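Local structure of 3-hydroxy-3-methylglutaryl-CoA lyase (Acinetobacter baumannii, 6NDS) at residues Q283-R286 with T287-A290; W33-T36 with D37-I40; N44-T48 with M49-R53; E261-V264 with N265-E268. The protein is a lyase-family enzyme with a TIM-barrel fold, modelled here with a zinc ion and coenzyme A bound. All coordinates share one frame; numbering follows the deposited sequence. Where two conformers were deposited one is given.

How the interactions relate
From the N terminus, interaction 2 (33-40) comes first, where the loop after helix 22-28 turns into helix 36-46. Interaction 3 (44-53) takes in the other end of that helix and closes the turn that leads to strand 53-58. Much later, interaction 4 (261-268) lies within helix 260-270, and interaction 1 (283-290) spans the passage from helix 278-285 to helix 288-292. All four follow in series; none nests in or crosses another. Interaction 1 joins the early and late parts of the chain: L284 packs on Q45, L46 and M49 of interaction 3, while S285 OG is hydrogen-bonded to E261 OE2 of interaction 4. Interactions 2 and 4 lie far apart, their centres about 27 Å from each other.

Interaction 1. Residues Q283-R286 with T287-A290; sequences QLSR and TLPA
T287 sets two donors on one acceptor, L284 O, in the last part of helix 278-285. Its hydroxyl OG1 donates to L284 O over 2.7 Å and lies in the carbonyl plane, whereas T287 N, 3.0 Å from L284 O, comes in from above that plane, so the oxygen is gripped from two directions. OG1 gets there because it sits between the backbone N and the carbonyl carbon (chi1 74°); CG2 of T287, beside the backbone N, meets Q283 O at 3.5 Å. The L284 side chain runs at a slant to that of T287, its CD1 3.9 Å from T287 OG1, and also packs on Q45 and L46 of helix 36-46. In this TIM-barrel protein the chain passes from helix 278-285 to helix 288-292 through R286 and T287: a type I turn from S285 to L288 is closed by a bond of 2.9 Å from L288 N to S285 O. The side chain of L288 lies alongside the same carbonyl, with CG 3.4 Å from S285 O, and its CD1 nears S285 OG, a hydroxyl that is hydrogen-bonded to E261 OE2. R286 sends its extended chain away, NE binding A301 O, but its carbonyl remains engaged. One water donates to R286 O and accepts from A290 N, and CD of P289 approaches R286 O at 3.5 Å.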
loop_
_atom_site.group_PDB
_atom_site.type_symbol
_atom_site.label_atom_id
_atom_site.label_comp_id
_atom_site.label_asym_id
_atom_site.label_seq_id
_atom_site.Cartn_x
_atom_site.Cartn_y
_atom_site.Cartn_z
ATOM N N GLN A 283 9.966 6.722 -15.500
ATOM C CA GLN A 283 10.477 6.235 -16.777
ATOM C C GLN A 283 11.590 5.217 -16.557
ATOM O O GLN A 283 11.639 4.181 -17.233
ATOM C CB GLN A 283 10.972 7.406 -17.633
ATOM C CG GLN A 283 11.435 6.982 -19.019
ATOM C CD GLN A 283 12.117 8.100 -19.778
ATOM O OE1 GLN A 283 12.746 8.977 -19.184
ATOM N NE2 GLN A 283 12.003 8.072 -21.100
ATOM N N LEU A 284 12.475 5.479 -15.590
ATOM C CA LEU A 284 13.542 4.529 -15.292
ATOM C C LEU A 284 12.974 3.217 -14.752
ATOM O O LEU A 284 13.405 2.131 -15.155
ATOM C CB LEU A 284 14.532 5.139 -14.288
ATOM C CG LEU A 284 15.677 4.186 -13.905
ATOM C CD1 LEU A 284 16.577 3.831 -15.079
ATOM C CD2 LEU A 284 16.501 4.781 -12.752
ATOM N N SER A 285 12.004 3.299 -13.844
ATOM C CA SER A 285 11.405 2.082 -13.298
ATOM C C SER A 285 10.782 1.233 -14.396
ATOM O O SER A 285 10.842 -0.002 -14.349
ATOM C CB SER A 285 10.358 2.442 -12.252
ATOM O OG SER A 285 9.790 1.256 -11.724
ATOM N N ARG A 286 10.196 1.871 -15.408
ATOM C CA ARG A 286 9.569 1.109 -16.477
ATOM C C ARG A 286 10.573 0.358 -17.353
ATOM O O ARG A 286 10.152 -0.481 -18.153
ATOM C CB ARG A 286 8.686 2.039 -17.323
ATOM C CG ARG A 286 7.420 2.471 -16.557
ATOM C CD ARG A 286 6.634 3.583 -17.257
ATOM N NE ARG A 286 5.278 3.683 -16.723
ATOM C CZ ARG A 286 4.437 4.681 -16.977
ATOM N NH1 ARG A 286 4.814 5.686 -17.757
ATOM N NH2 ARG A 286 3.217 4.676 -16.448
ATOM N N THR A 287 11.883 0.616 -17.206
ATOM C CA THR A 287 12.885 -0.189 -17.895
ATOM C C THR A 287 13.233 -1.463 -17.142
ATOM O O THR A 287 13.952 -2.302 -17.694
ATOM C CB THR A 287 14.178 0.617 -18.135
ATOM O OG1 THR A 287 14.903 0.778 -16.907
ATOM C CG2 THR A 287 13.854 1.984 -18.736
ATOM N N LEU A 288 12.738 -1.637 -15.905
ATOM C CA LEU A 288 13.135 -2.811 -15.127
ATOM C C LEU A 288 12.633 -4.141 -15.694
ATOM O O LEU A 288 13.392 -5.121 -15.683
ATOM C CB LEU A 288 12.684 -2.662 -13.672
ATOM C CG LEU A 288 13.447 -1.644 -12.830
ATOM C CD1 LEU A 288 12.786 -1.518 -11.456
ATOM C CD2 LEU A 288 14.922 -2.057 -12.689
ATOM N N PRO A 289 11.387 -4.253 -16.178
ATOM C CA PRO A 289 10.965 -5.554 -16.728
ATOM C C PRO A 289 11.881 -6.060 -17.825
ATOM O O PRO A 289 12.179 -7.260 -17.874
ATOM C CB PRO A 289 9.546 -5.276 -17.244
ATOM C CG PRO A 289 9.056 -4.200 -16.347
ATOM C CD PRO A 289 10.256 -3.314 -16.098
ATOM N N ALA A 290 12.356 -5.171 -18.702
ATOM C CA ALA A 290 13.276 -5.601 -19.746
ATOM C C ALA A 290 14.615 -6.038 -19.164
ATOM O O ALA A 290 15.261 -6.947 -19.707
ATOM C CB ALA A 290 13.476 -4.474 -20.760
HETATM O O HOH W 1 11.021 -2.624 -19.665
#

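Interaction 2. Residues W33-T36 with D37-I40; sequences WVPT and DKKI
W33 offers a face of its six-membered ring to the ammonium group of K39 in a cation-pi contact. K39 NZ stands 3.6 Å from the W33 ring centroid and 18° off the normal, displaced toward the rim, with CH2 of W33 nearest at 3.4 Å. The two side chains cross at about a right angle, and it is the charged end of the lysine that meets the indole. Next along, V34 supplies its carbonyl: K39 NZ donates to V34 O over 2.6 Å, in the carbonyl plane. A water ties V34 N to K39 NZ as well, accepting from both, and CG1 of V34 rests on CG of K39 at 3.7 Å. The lysine chain is extended as far as CE and then bends (chi4 80°), which swings NZ back toward V34 O and the indole. P35 holds the N-cap position of helix 36-46. Its O takes K39 N at 2.9 Å, nearly along the C=O axis, and a weaker bond from K38 N. T36 continues the helical pattern, I40 N donating to T36 O over 3.0 Å. The methyl CG2 of T36 also touches CD1 of I40. T36 OG1 is hydrogen-bonded to D70, whose carboxylate also forms a salt bridge with K39. Carbonyl, water, carboxylate and aromatic face are gathered round the buried K39 ammonium, an environment that would probably favour its positively charged form, linking the loop to the first turn of the helix.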
loop_
_atom_site.group_PDB
_atom_site.type_symbol
_atom_site.label_atom_id
_atom_site.label_comp_id
_atom_site.label_asym_id
_atom_site.label_seq_id
_atom_site.Cartn_x
_atom_site.Cartn_y
_atom_site.Cartn_z
ATOM N N TRP A 33 20.992 -13.014 -12.228
ATOM C CA TRP A 33 22.166 -12.167 -12.138
ATOM C C TRP A 33 21.997 -10.932 -13.013
ATOM O O TRP A 33 21.558 -11.028 -14.165
ATOM C CB TRP A 33 23.370 -12.993 -12.586
ATOM C CG TRP A 33 24.643 -12.256 -12.772
ATOM C CD1 TRP A 33 25.233 -11.913 -13.961
ATOM C CD2 TRP A 33 25.510 -11.796 -11.743
ATOM N NE1 TRP A 33 26.416 -11.257 -13.725
ATOM C CE2 TRP A 33 26.608 -11.169 -12.369
ATOM C CE3 TRP A 33 25.463 -11.844 -10.343
ATOM C CZ2 TRP A 33 27.649 -10.596 -11.647
ATOM C CZ3 TRP A 33 26.508 -11.280 -9.627
ATOM C CH2 TRP A 33 27.586 -10.664 -10.281
ATOM N N VAL A 34 22.339 -9.766 -12.469
ATOM C CA VAL A 34 22.425 -8.527 -13.230
ATOM C C VAL A 34 23.897 -8.278 -13.546
ATOM O O VAL A 34 24.697 -8.127 -12.603
ATOM C CB VAL A 34 21.826 -7.336 -12.476
ATOM C CG1 VAL A 34 22.029 -6.046 -13.276
ATOM C CG2 VAL A 34 20.337 -7.577 -12.189
ATOM N N PRO A 35 24.300 -8.260 -14.810
ATOM C CA PRO A 35 25.719 -8.106 -15.136
ATOM C C PRO A 35 26.308 -6.851 -14.519
ATOM O O PRO A 35 25.632 -5.833 -14.338
ATOM C CB PRO A 35 25.731 -8.015 -16.661
ATOM C CG PRO A 35 24.469 -8.670 -17.102
ATOM C CD PRO A 35 23.466 -8.458 -16.007
ATOM N N THR A 36 27.609 -6.925 -14.265
ATOM C CA THR A 36 28.313 -5.837 -13.590
ATOM C C THR A 36 28.128 -4.493 -14.296
ATOM O O THR A 36 27.854 -3.479 -13.642
ATOM C CB THR A 36 29.785 -6.214 -13.476
ATOM O OG1 THR A 36 29.870 -7.459 -12.766
ATOM C CG2 THR A 36 30.544 -5.133 -12.723
ATOM N N ASP A 37 28.275 -4.452 -15.627
ATOM C CA ASP A 37 28.155 -3.157 -16.291
ATOM C C ASP A 37 26.718 -2.652 -16.284
ATOM O O ASP A 37 26.508 -1.438 -16.379
ATOM C CB ASP A 37 28.732 -3.175 -17.718
ATOM C CG ASP A 37 28.125 -4.240 -18.632
ATOM O OD1 ASP A 37 27.238 -5.004 -18.212
ATOM O OD2 ASP A 37 28.571 -4.315 -19.793
ATOM N N LYS A 38 25.739 -3.545 -16.141
ATOM C CA LYS A 38 24.356 -3.095 -16.050
ATOM C C LYS A 38 24.003 -2.644 -14.641
ATOM O O LYS A 38 23.145 -1.767 -14.483
ATOM C CB LYS A 38 23.409 -4.195 -16.542
ATOM C CG LYS A 38 23.601 -4.497 -18.020
ATOM C CD LYS A 38 22.600 -5.509 -18.567
ATOM C CE LYS A 38 23.001 -5.953 -19.962
ATOM N NZ LYS A 38 21.924 -6.730 -20.630
ATOM N N LYS A 39 24.647 -3.219 -13.614
ATOM C CA LYS A 39 24.542 -2.656 -12.269
ATOM C C LYS A 39 25.095 -1.237 -12.256
ATOM O O LYS A 39 24.487 -0.323 -11.682
ATOM C CB LYS A 39 25.303 -3.517 -11.251
ATOM C CG LYS A 39 24.686 -4.888 -10.916
ATOM C CD LYS A 39 25.357 -5.436 -9.651
ATOM C CE LYS A 39 24.883 -6.835 -9.283
ATOM N NZ LYS A 39 25.559 -7.881 -10.113
ATOM N N ILE A 40 26.248 -1.043 -12.896
ATOM C CA ILE A 40 26.869 0.276 -12.976
ATOM C C ILE A 40 25.953 1.248 -13.706
ATOM O O ILE A 40 25.731 2.379 -13.249
ATOM C CB ILE A 40 28.251 0.172 -13.651
ATOM C CG1 ILE A 40 29.245 -0.507 -12.700
ATOM C CG2 ILE A 40 28.745 1.537 -14.060
ATOM C CD1 ILE A 40 30.481 -1.012 -13.369
HETATM O O HOH W 2 22.978 -9.457 -9.600
#

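Interaction 3. Residues N44-T48 with M49-R53; sequences NQLST and MGFSR
L46 O meets both M49 N and the edge of the F51 ring in the type I turn, L46 to M49, that leads from helix 36-46 toward strand 53-58 of the barrel. M49 N donates to L46 O over 3.0 Å from above the carbonyl plane, and CD2 of F51 comes to 3.2 Å from L46 O with the oxygen near the ring plane. Along the same edge, CE2 of F51 touches CD2 of L46 at 3.9 Å, the two side chains lying at a slant. The M49 side chain folds back toward Q45 and T48: CG, beside the backbone N (chi1 -63°), sits 3.5 Å from Q45 O, and a bend at chi2 (-69°) carries CE to 3.7 Å from T48 OG1. That hydroxyl donates to Q45 O over 2.7 Å on an in-plane lone pair; T48 N bonds to the same oxygen, so Q45 O serves two donors. Farther out, M49 packs on A280 and L281 of helix 278-285 and its backbone pairs with D277, while F51 rests on V18 and E20 of strand 17-20 and on I276. S47 OG is hydrogen-bonded to Y86 OH and I43 O. G50 makes the change of direction between M49 and F51, with phi at 114°, and its carbonyl accepts from T275 OG1. Across the turn, one water donates to S47 O at 2.6 Å and accepts a weak bond from G50 N.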
loop_
_atom_site.group_PDB
_atom_site.type_symbol
_atom_site.label_atom_id
_atom_site.label_comp_id
_atom_site.label_asym_id
_atom_site.label_seq_id
_atom_site.Cartn_x
_atom_site.Cartn_y
_atom_site.Cartn_z
ATOM N N ASN A 44 24.315 4.649 -12.260
ATOM C CA ASN A 44 24.552 5.912 -12.959
ATOM C C ASN A 44 23.233 6.611 -13.278
ATOM O O ASN A 44 23.143 7.839 -13.189
ATOM C CB ASN A 44 25.348 5.688 -14.243
ATOM C CG ASN A 44 26.810 5.391 -13.983
ATOM O OD1 ASN A 44 27.305 5.568 -12.868
ATOM N ND2 ASN A 44 27.518 4.951 -15.018
ATOM N N GLN A 45 22.195 5.846 -13.645
ATOM C CA GLN A 45 20.896 6.471 -13.913
ATOM C C GLN A 45 20.253 6.964 -12.618
ATOM O O GLN A 45 19.703 8.072 -12.574
ATOM C CB GLN A 45 19.963 5.484 -14.621
ATOM C CG GLN A 45 20.338 5.217 -16.068
ATOM C CD GLN A 45 20.188 6.468 -16.899
ATOM O OE1 GLN A 45 21.142 6.928 -17.520
ATOM N NE2 GLN A 45 18.985 7.042 -16.894
ATOM N N LEU A 46 20.314 6.159 -11.562
ATOM C CA LEU A 46 19.763 6.583 -10.280
ATOM C C LEU A 46 20.451 7.845 -9.780
ATOM O O LEU A 46 19.812 8.706 -9.158
ATOM C CB LEU A 46 19.900 5.465 -9.250
ATOM C CG LEU A 46 19.011 4.261 -9.544
ATOM C CD1 LEU A 46 19.499 3.077 -8.712
ATOM C CD2 LEU A 46 17.546 4.564 -9.234
ATOM N N SER A 47 21.755 7.972 -10.045
ATOM C CA SER A 47 22.507 9.161 -9.652
ATOM C C SER A 47 22.009 10.433 -10.313
ATOM O O SER A 47 22.397 11.518 -9.870
ATOM C CB SER A 47 24.003 9.017 -9.981
ATOM O OG SER A 47 24.641 8.111 -9.087
ATOM N N THR A 48 21.191 10.343 -11.361
ATOM C CA THR A 48 20.667 11.545 -11.993
ATOM C C THR A 48 19.298 11.951 -11.457
ATOM O O THR A 48 18.755 12.965 -11.916
ATOM C CB THR A 48 20.572 11.372 -13.516
ATOM O OG1 THR A 48 19.524 10.442 -13.843
ATOM C CG2 THR A 48 21.896 10.880 -14.103
ATOM N N MET A 49 18.750 11.209 -10.490
ATOM C CA MET A 49 17.349 11.339 -10.093
ATOM C C MET A 49 17.127 12.246 -8.893
ATOM O O MET A 49 15.971 12.592 -8.612
ATOM C CB MET A 49 16.743 9.956 -9.783
ATOM C CG MET A 49 16.707 9.041 -10.985
ATOM S SD MET A 49 15.539 9.585 -12.226
ATOM C CE MET A 49 16.242 8.739 -13.661
ATOM N N GLY A 50 18.189 12.618 -8.170
ATOM C CA GLY A 50 18.089 13.564 -7.071
ATOM C C GLY A 50 18.392 13.005 -5.695
ATOM O O GLY A 50 18.322 13.761 -4.720
ATOM N N PHE A 51 18.736 11.717 -5.579
ATOM C CA PHE A 51 19.001 11.109 -4.273
ATOM C C PHE A 51 20.251 11.675 -3.613
ATOM O O PHE A 51 21.270 11.902 -4.269
ATOM C CB PHE A 51 19.200 9.602 -4.421
ATOM C CG PHE A 51 18.045 8.911 -5.083
ATOM C CD1 PHE A 51 16.839 8.761 -4.417
ATOM C CD2 PHE A 51 18.167 8.418 -6.383
ATOM C CE1 PHE A 51 15.763 8.127 -5.039
ATOM C CE2 PHE A 51 17.114 7.777 -7.013
ATOM C CZ PHE A 51 15.892 7.632 -6.339
ATOM N N SER A 52 20.179 11.852 -2.286
ATOM C CA SER A 52 21.337 12.228 -1.485
ATOM C C SER A 52 22.194 11.030 -1.099
ATOM O O SER A 52 23.388 11.204 -0.810
ATOM C CB SER A 52 20.881 12.951 -0.213
ATOM O OG SER A 52 20.038 12.117 0.568
ATOM N N ARG A 53 21.603 9.837 -1.059
ATOM C CA ARG A 53 22.285 8.601 -0.703
ATOM C C ARG A 53 21.793 7.497 -1.612
ATOM O O ARG A 53 20.592 7.388 -1.860
ATOM C CB ARG A 53 22.029 8.204 0.760
ATOM C CG ARG A 53 22.985 8.820 1.747
ATOM C CD ARG A 53 22.666 8.401 3.194
ATOM N NE ARG A 53 23.747 8.737 4.116
ATOM C CZ ARG A 53 23.944 9.948 4.634
ATOM N NH1 ARG A 53 23.129 10.956 4.323
ATOM N NH2 ARG A 53 24.951 10.159 5.473
HETATM O O HOH W 3 20.919 13.363 -8.758
#

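Interaction 4. Residues E261-V264 with N265-E268; sequences EDLV and NMCE
Helix 260-270 holds this contact on consecutive turns, E261-V264 bonding to N265-E268 through four successive main-chain hydrogen bonds. N265 N donates to E261 O at 2.9 Å, M266 N to D262 O at 3.0 Å, C267 N to L263 O at 3.0 Å and E268 N to V264 O at 2.8 Å. Among the side chains, L263 carries the apolar part. Its CD1 lies 4.0 Å from CE of M266, the two side chains running obliquely to each other, and 4.2 Å from SG of C267. M266 is extended to SD and then bends (chi3 77°), which brings its methyl round to the leucine. L263 and M266 both press on L224 and V227 of helix 223-232, and M266 also packs on L222 of the second subunit. On the D262 side, a water donates to D262 O at 2.9 Å and accepts from N265 ND2, so the carbonyl that already takes M266 N gains a second donor; N265 in turn packs on R220 of the second subunit. The acids point to other partners: E261 bonds S298 OG and G243 N, D262 engages the backbone N atoms of Q299 and L300 at the start of helix 299-303, and E268 forms a salt bridge with R305. Bonds from residue i+4 to residue i, together with apolar contacts three and four residues apart on one buried flank, are the signature of a regular alpha-helix, here one that follows the last barrel strand, 237-240, and reaches the subunit interface.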
loop_
_atom_site.group_PDB
_atom_site.type_symbol
_atom_site.label_atom_id
_atom_site.label_comp_id
_atom_site.label_asym_id
_atom_site.label_seq_id
_atom_site.Cartn_x
_atom_site.Cartn_y
_atom_site.Cartn_z
ATOM N N GLU A 261 9.194 5.170 -6.459
ATOM C CA GLU A 261 8.334 6.105 -7.180
ATOM C C GLU A 261 6.945 6.194 -6.542
ATOM O O GLU A 261 6.306 7.248 -6.614
ATOM C CB GLU A 261 8.262 5.736 -8.666
ATOM C CG GLU A 261 7.712 4.362 -8.972
ATOM C CD GLU A 261 8.776 3.270 -9.078
ATOM O OE1 GLU A 261 9.896 3.415 -8.541
ATOM O OE2 GLU A 261 8.461 2.236 -9.687
ATOM N N ASP A 262 6.475 5.131 -5.884
ATOM C CA ASP A 262 5.221 5.244 -5.143
ATOM C C ASP A 262 5.386 6.158 -3.927
ATOM O O ASP A 262 4.485 6.945 -3.615
ATOM C CB ASP A 262 4.713 3.855 -4.718
ATOM C CG ASP A 262 4.345 2.952 -5.907
ATOM O OD1 ASP A 262 4.445 3.398 -7.070
ATOM O OD2 ASP A 262 3.955 1.779 -5.677
ATOM N N LEU A 263 6.531 6.079 -3.236
ATOM C CA LEU A 263 6.805 6.997 -2.124
ATOM C C LEU A 263 6.889 8.444 -2.599
ATOM O O LEU A 263 6.280 9.347 -2.004
ATOM C CB LEU A 263 8.107 6.589 -1.429
ATOM C CG LEU A 263 8.696 7.611 -0.449
ATOM C CD1 LEU A 263 7.745 7.836 0.716
ATOM C CD2 LEU A 263 10.070 7.122 0.051
ATOM N N VAL A 264 7.636 8.687 -3.677
ATOM C CA VAL A 264 7.784 10.052 -4.174
ATOM C C VAL A 264 6.448 10.584 -4.677
ATOM O O VAL A 264 6.126 11.752 -4.468
ATOM C CB VAL A 264 8.878 10.131 -5.253
ATOM C CG1 VAL A 264 8.973 11.565 -5.850
ATOM C CG2 VAL A 264 10.232 9.717 -4.667
ATOM N N ASN A 265 5.630 9.736 -5.310
ATOM C CA ASN A 265 4.305 10.200 -5.731
ATOM C C ASN A 265 3.452 10.588 -4.532
ATOM O O ASN A 265 2.751 11.604 -4.561
ATOM C CB ASN A 265 3.591 9.122 -6.556
ATOM C CG ASN A 265 2.206 9.564 -6.999
ATOM O OD1 ASN A 265 2.063 10.413 -7.890
ATOM N ND2 ASN A 265 1.170 9.009 -6.358
ATOM N N MET A 266 3.495 9.787 -3.463
ATOM C CA MET A 266 2.749 10.133 -2.257
ATOM C C MET A 266 3.147 11.515 -1.742
ATOM O O MET A 266 2.287 12.355 -1.434
ATOM C CB MET A 266 2.993 9.078 -1.176
ATOM C CG MET A 266 2.256 9.432 0.120
ATOM S SD MET A 266 2.333 8.173 1.412
ATOM C CE MET A 266 3.994 8.403 2.050
ATOM N N CYS A 267 4.458 11.762 -1.637
ATOM C CA CYS A 267 4.956 13.068 -1.201
ATOM C C CYS A 267 4.505 14.172 -2.138
ATOM O O CYS A 267 4.069 15.238 -1.692
ATOM C CB CYS A 267 6.480 13.050 -1.126
ATOM S SG CYS A 267 7.142 11.998 0.176
ATOM N N GLU A 268 4.630 13.942 -3.454
ATOM C CA GLU A 268 4.303 14.972 -4.430
ATOM C C GLU A 268 2.823 15.350 -4.364
ATOM O O GLU A 268 2.469 16.532 -4.432
ATOM C CB GLU A 268 4.709 14.486 -5.829
ATOM C CG GLU A 268 4.602 15.537 -6.908
ATOM C CD GLU A 268 5.749 15.509 -7.916
ATOM O OE1 GLU A 268 6.893 15.111 -7.569
ATOM O OE2 GLU A 268 5.499 15.936 -9.057
HETATM O O HOH W 4 1.712 6.969 -4.353
#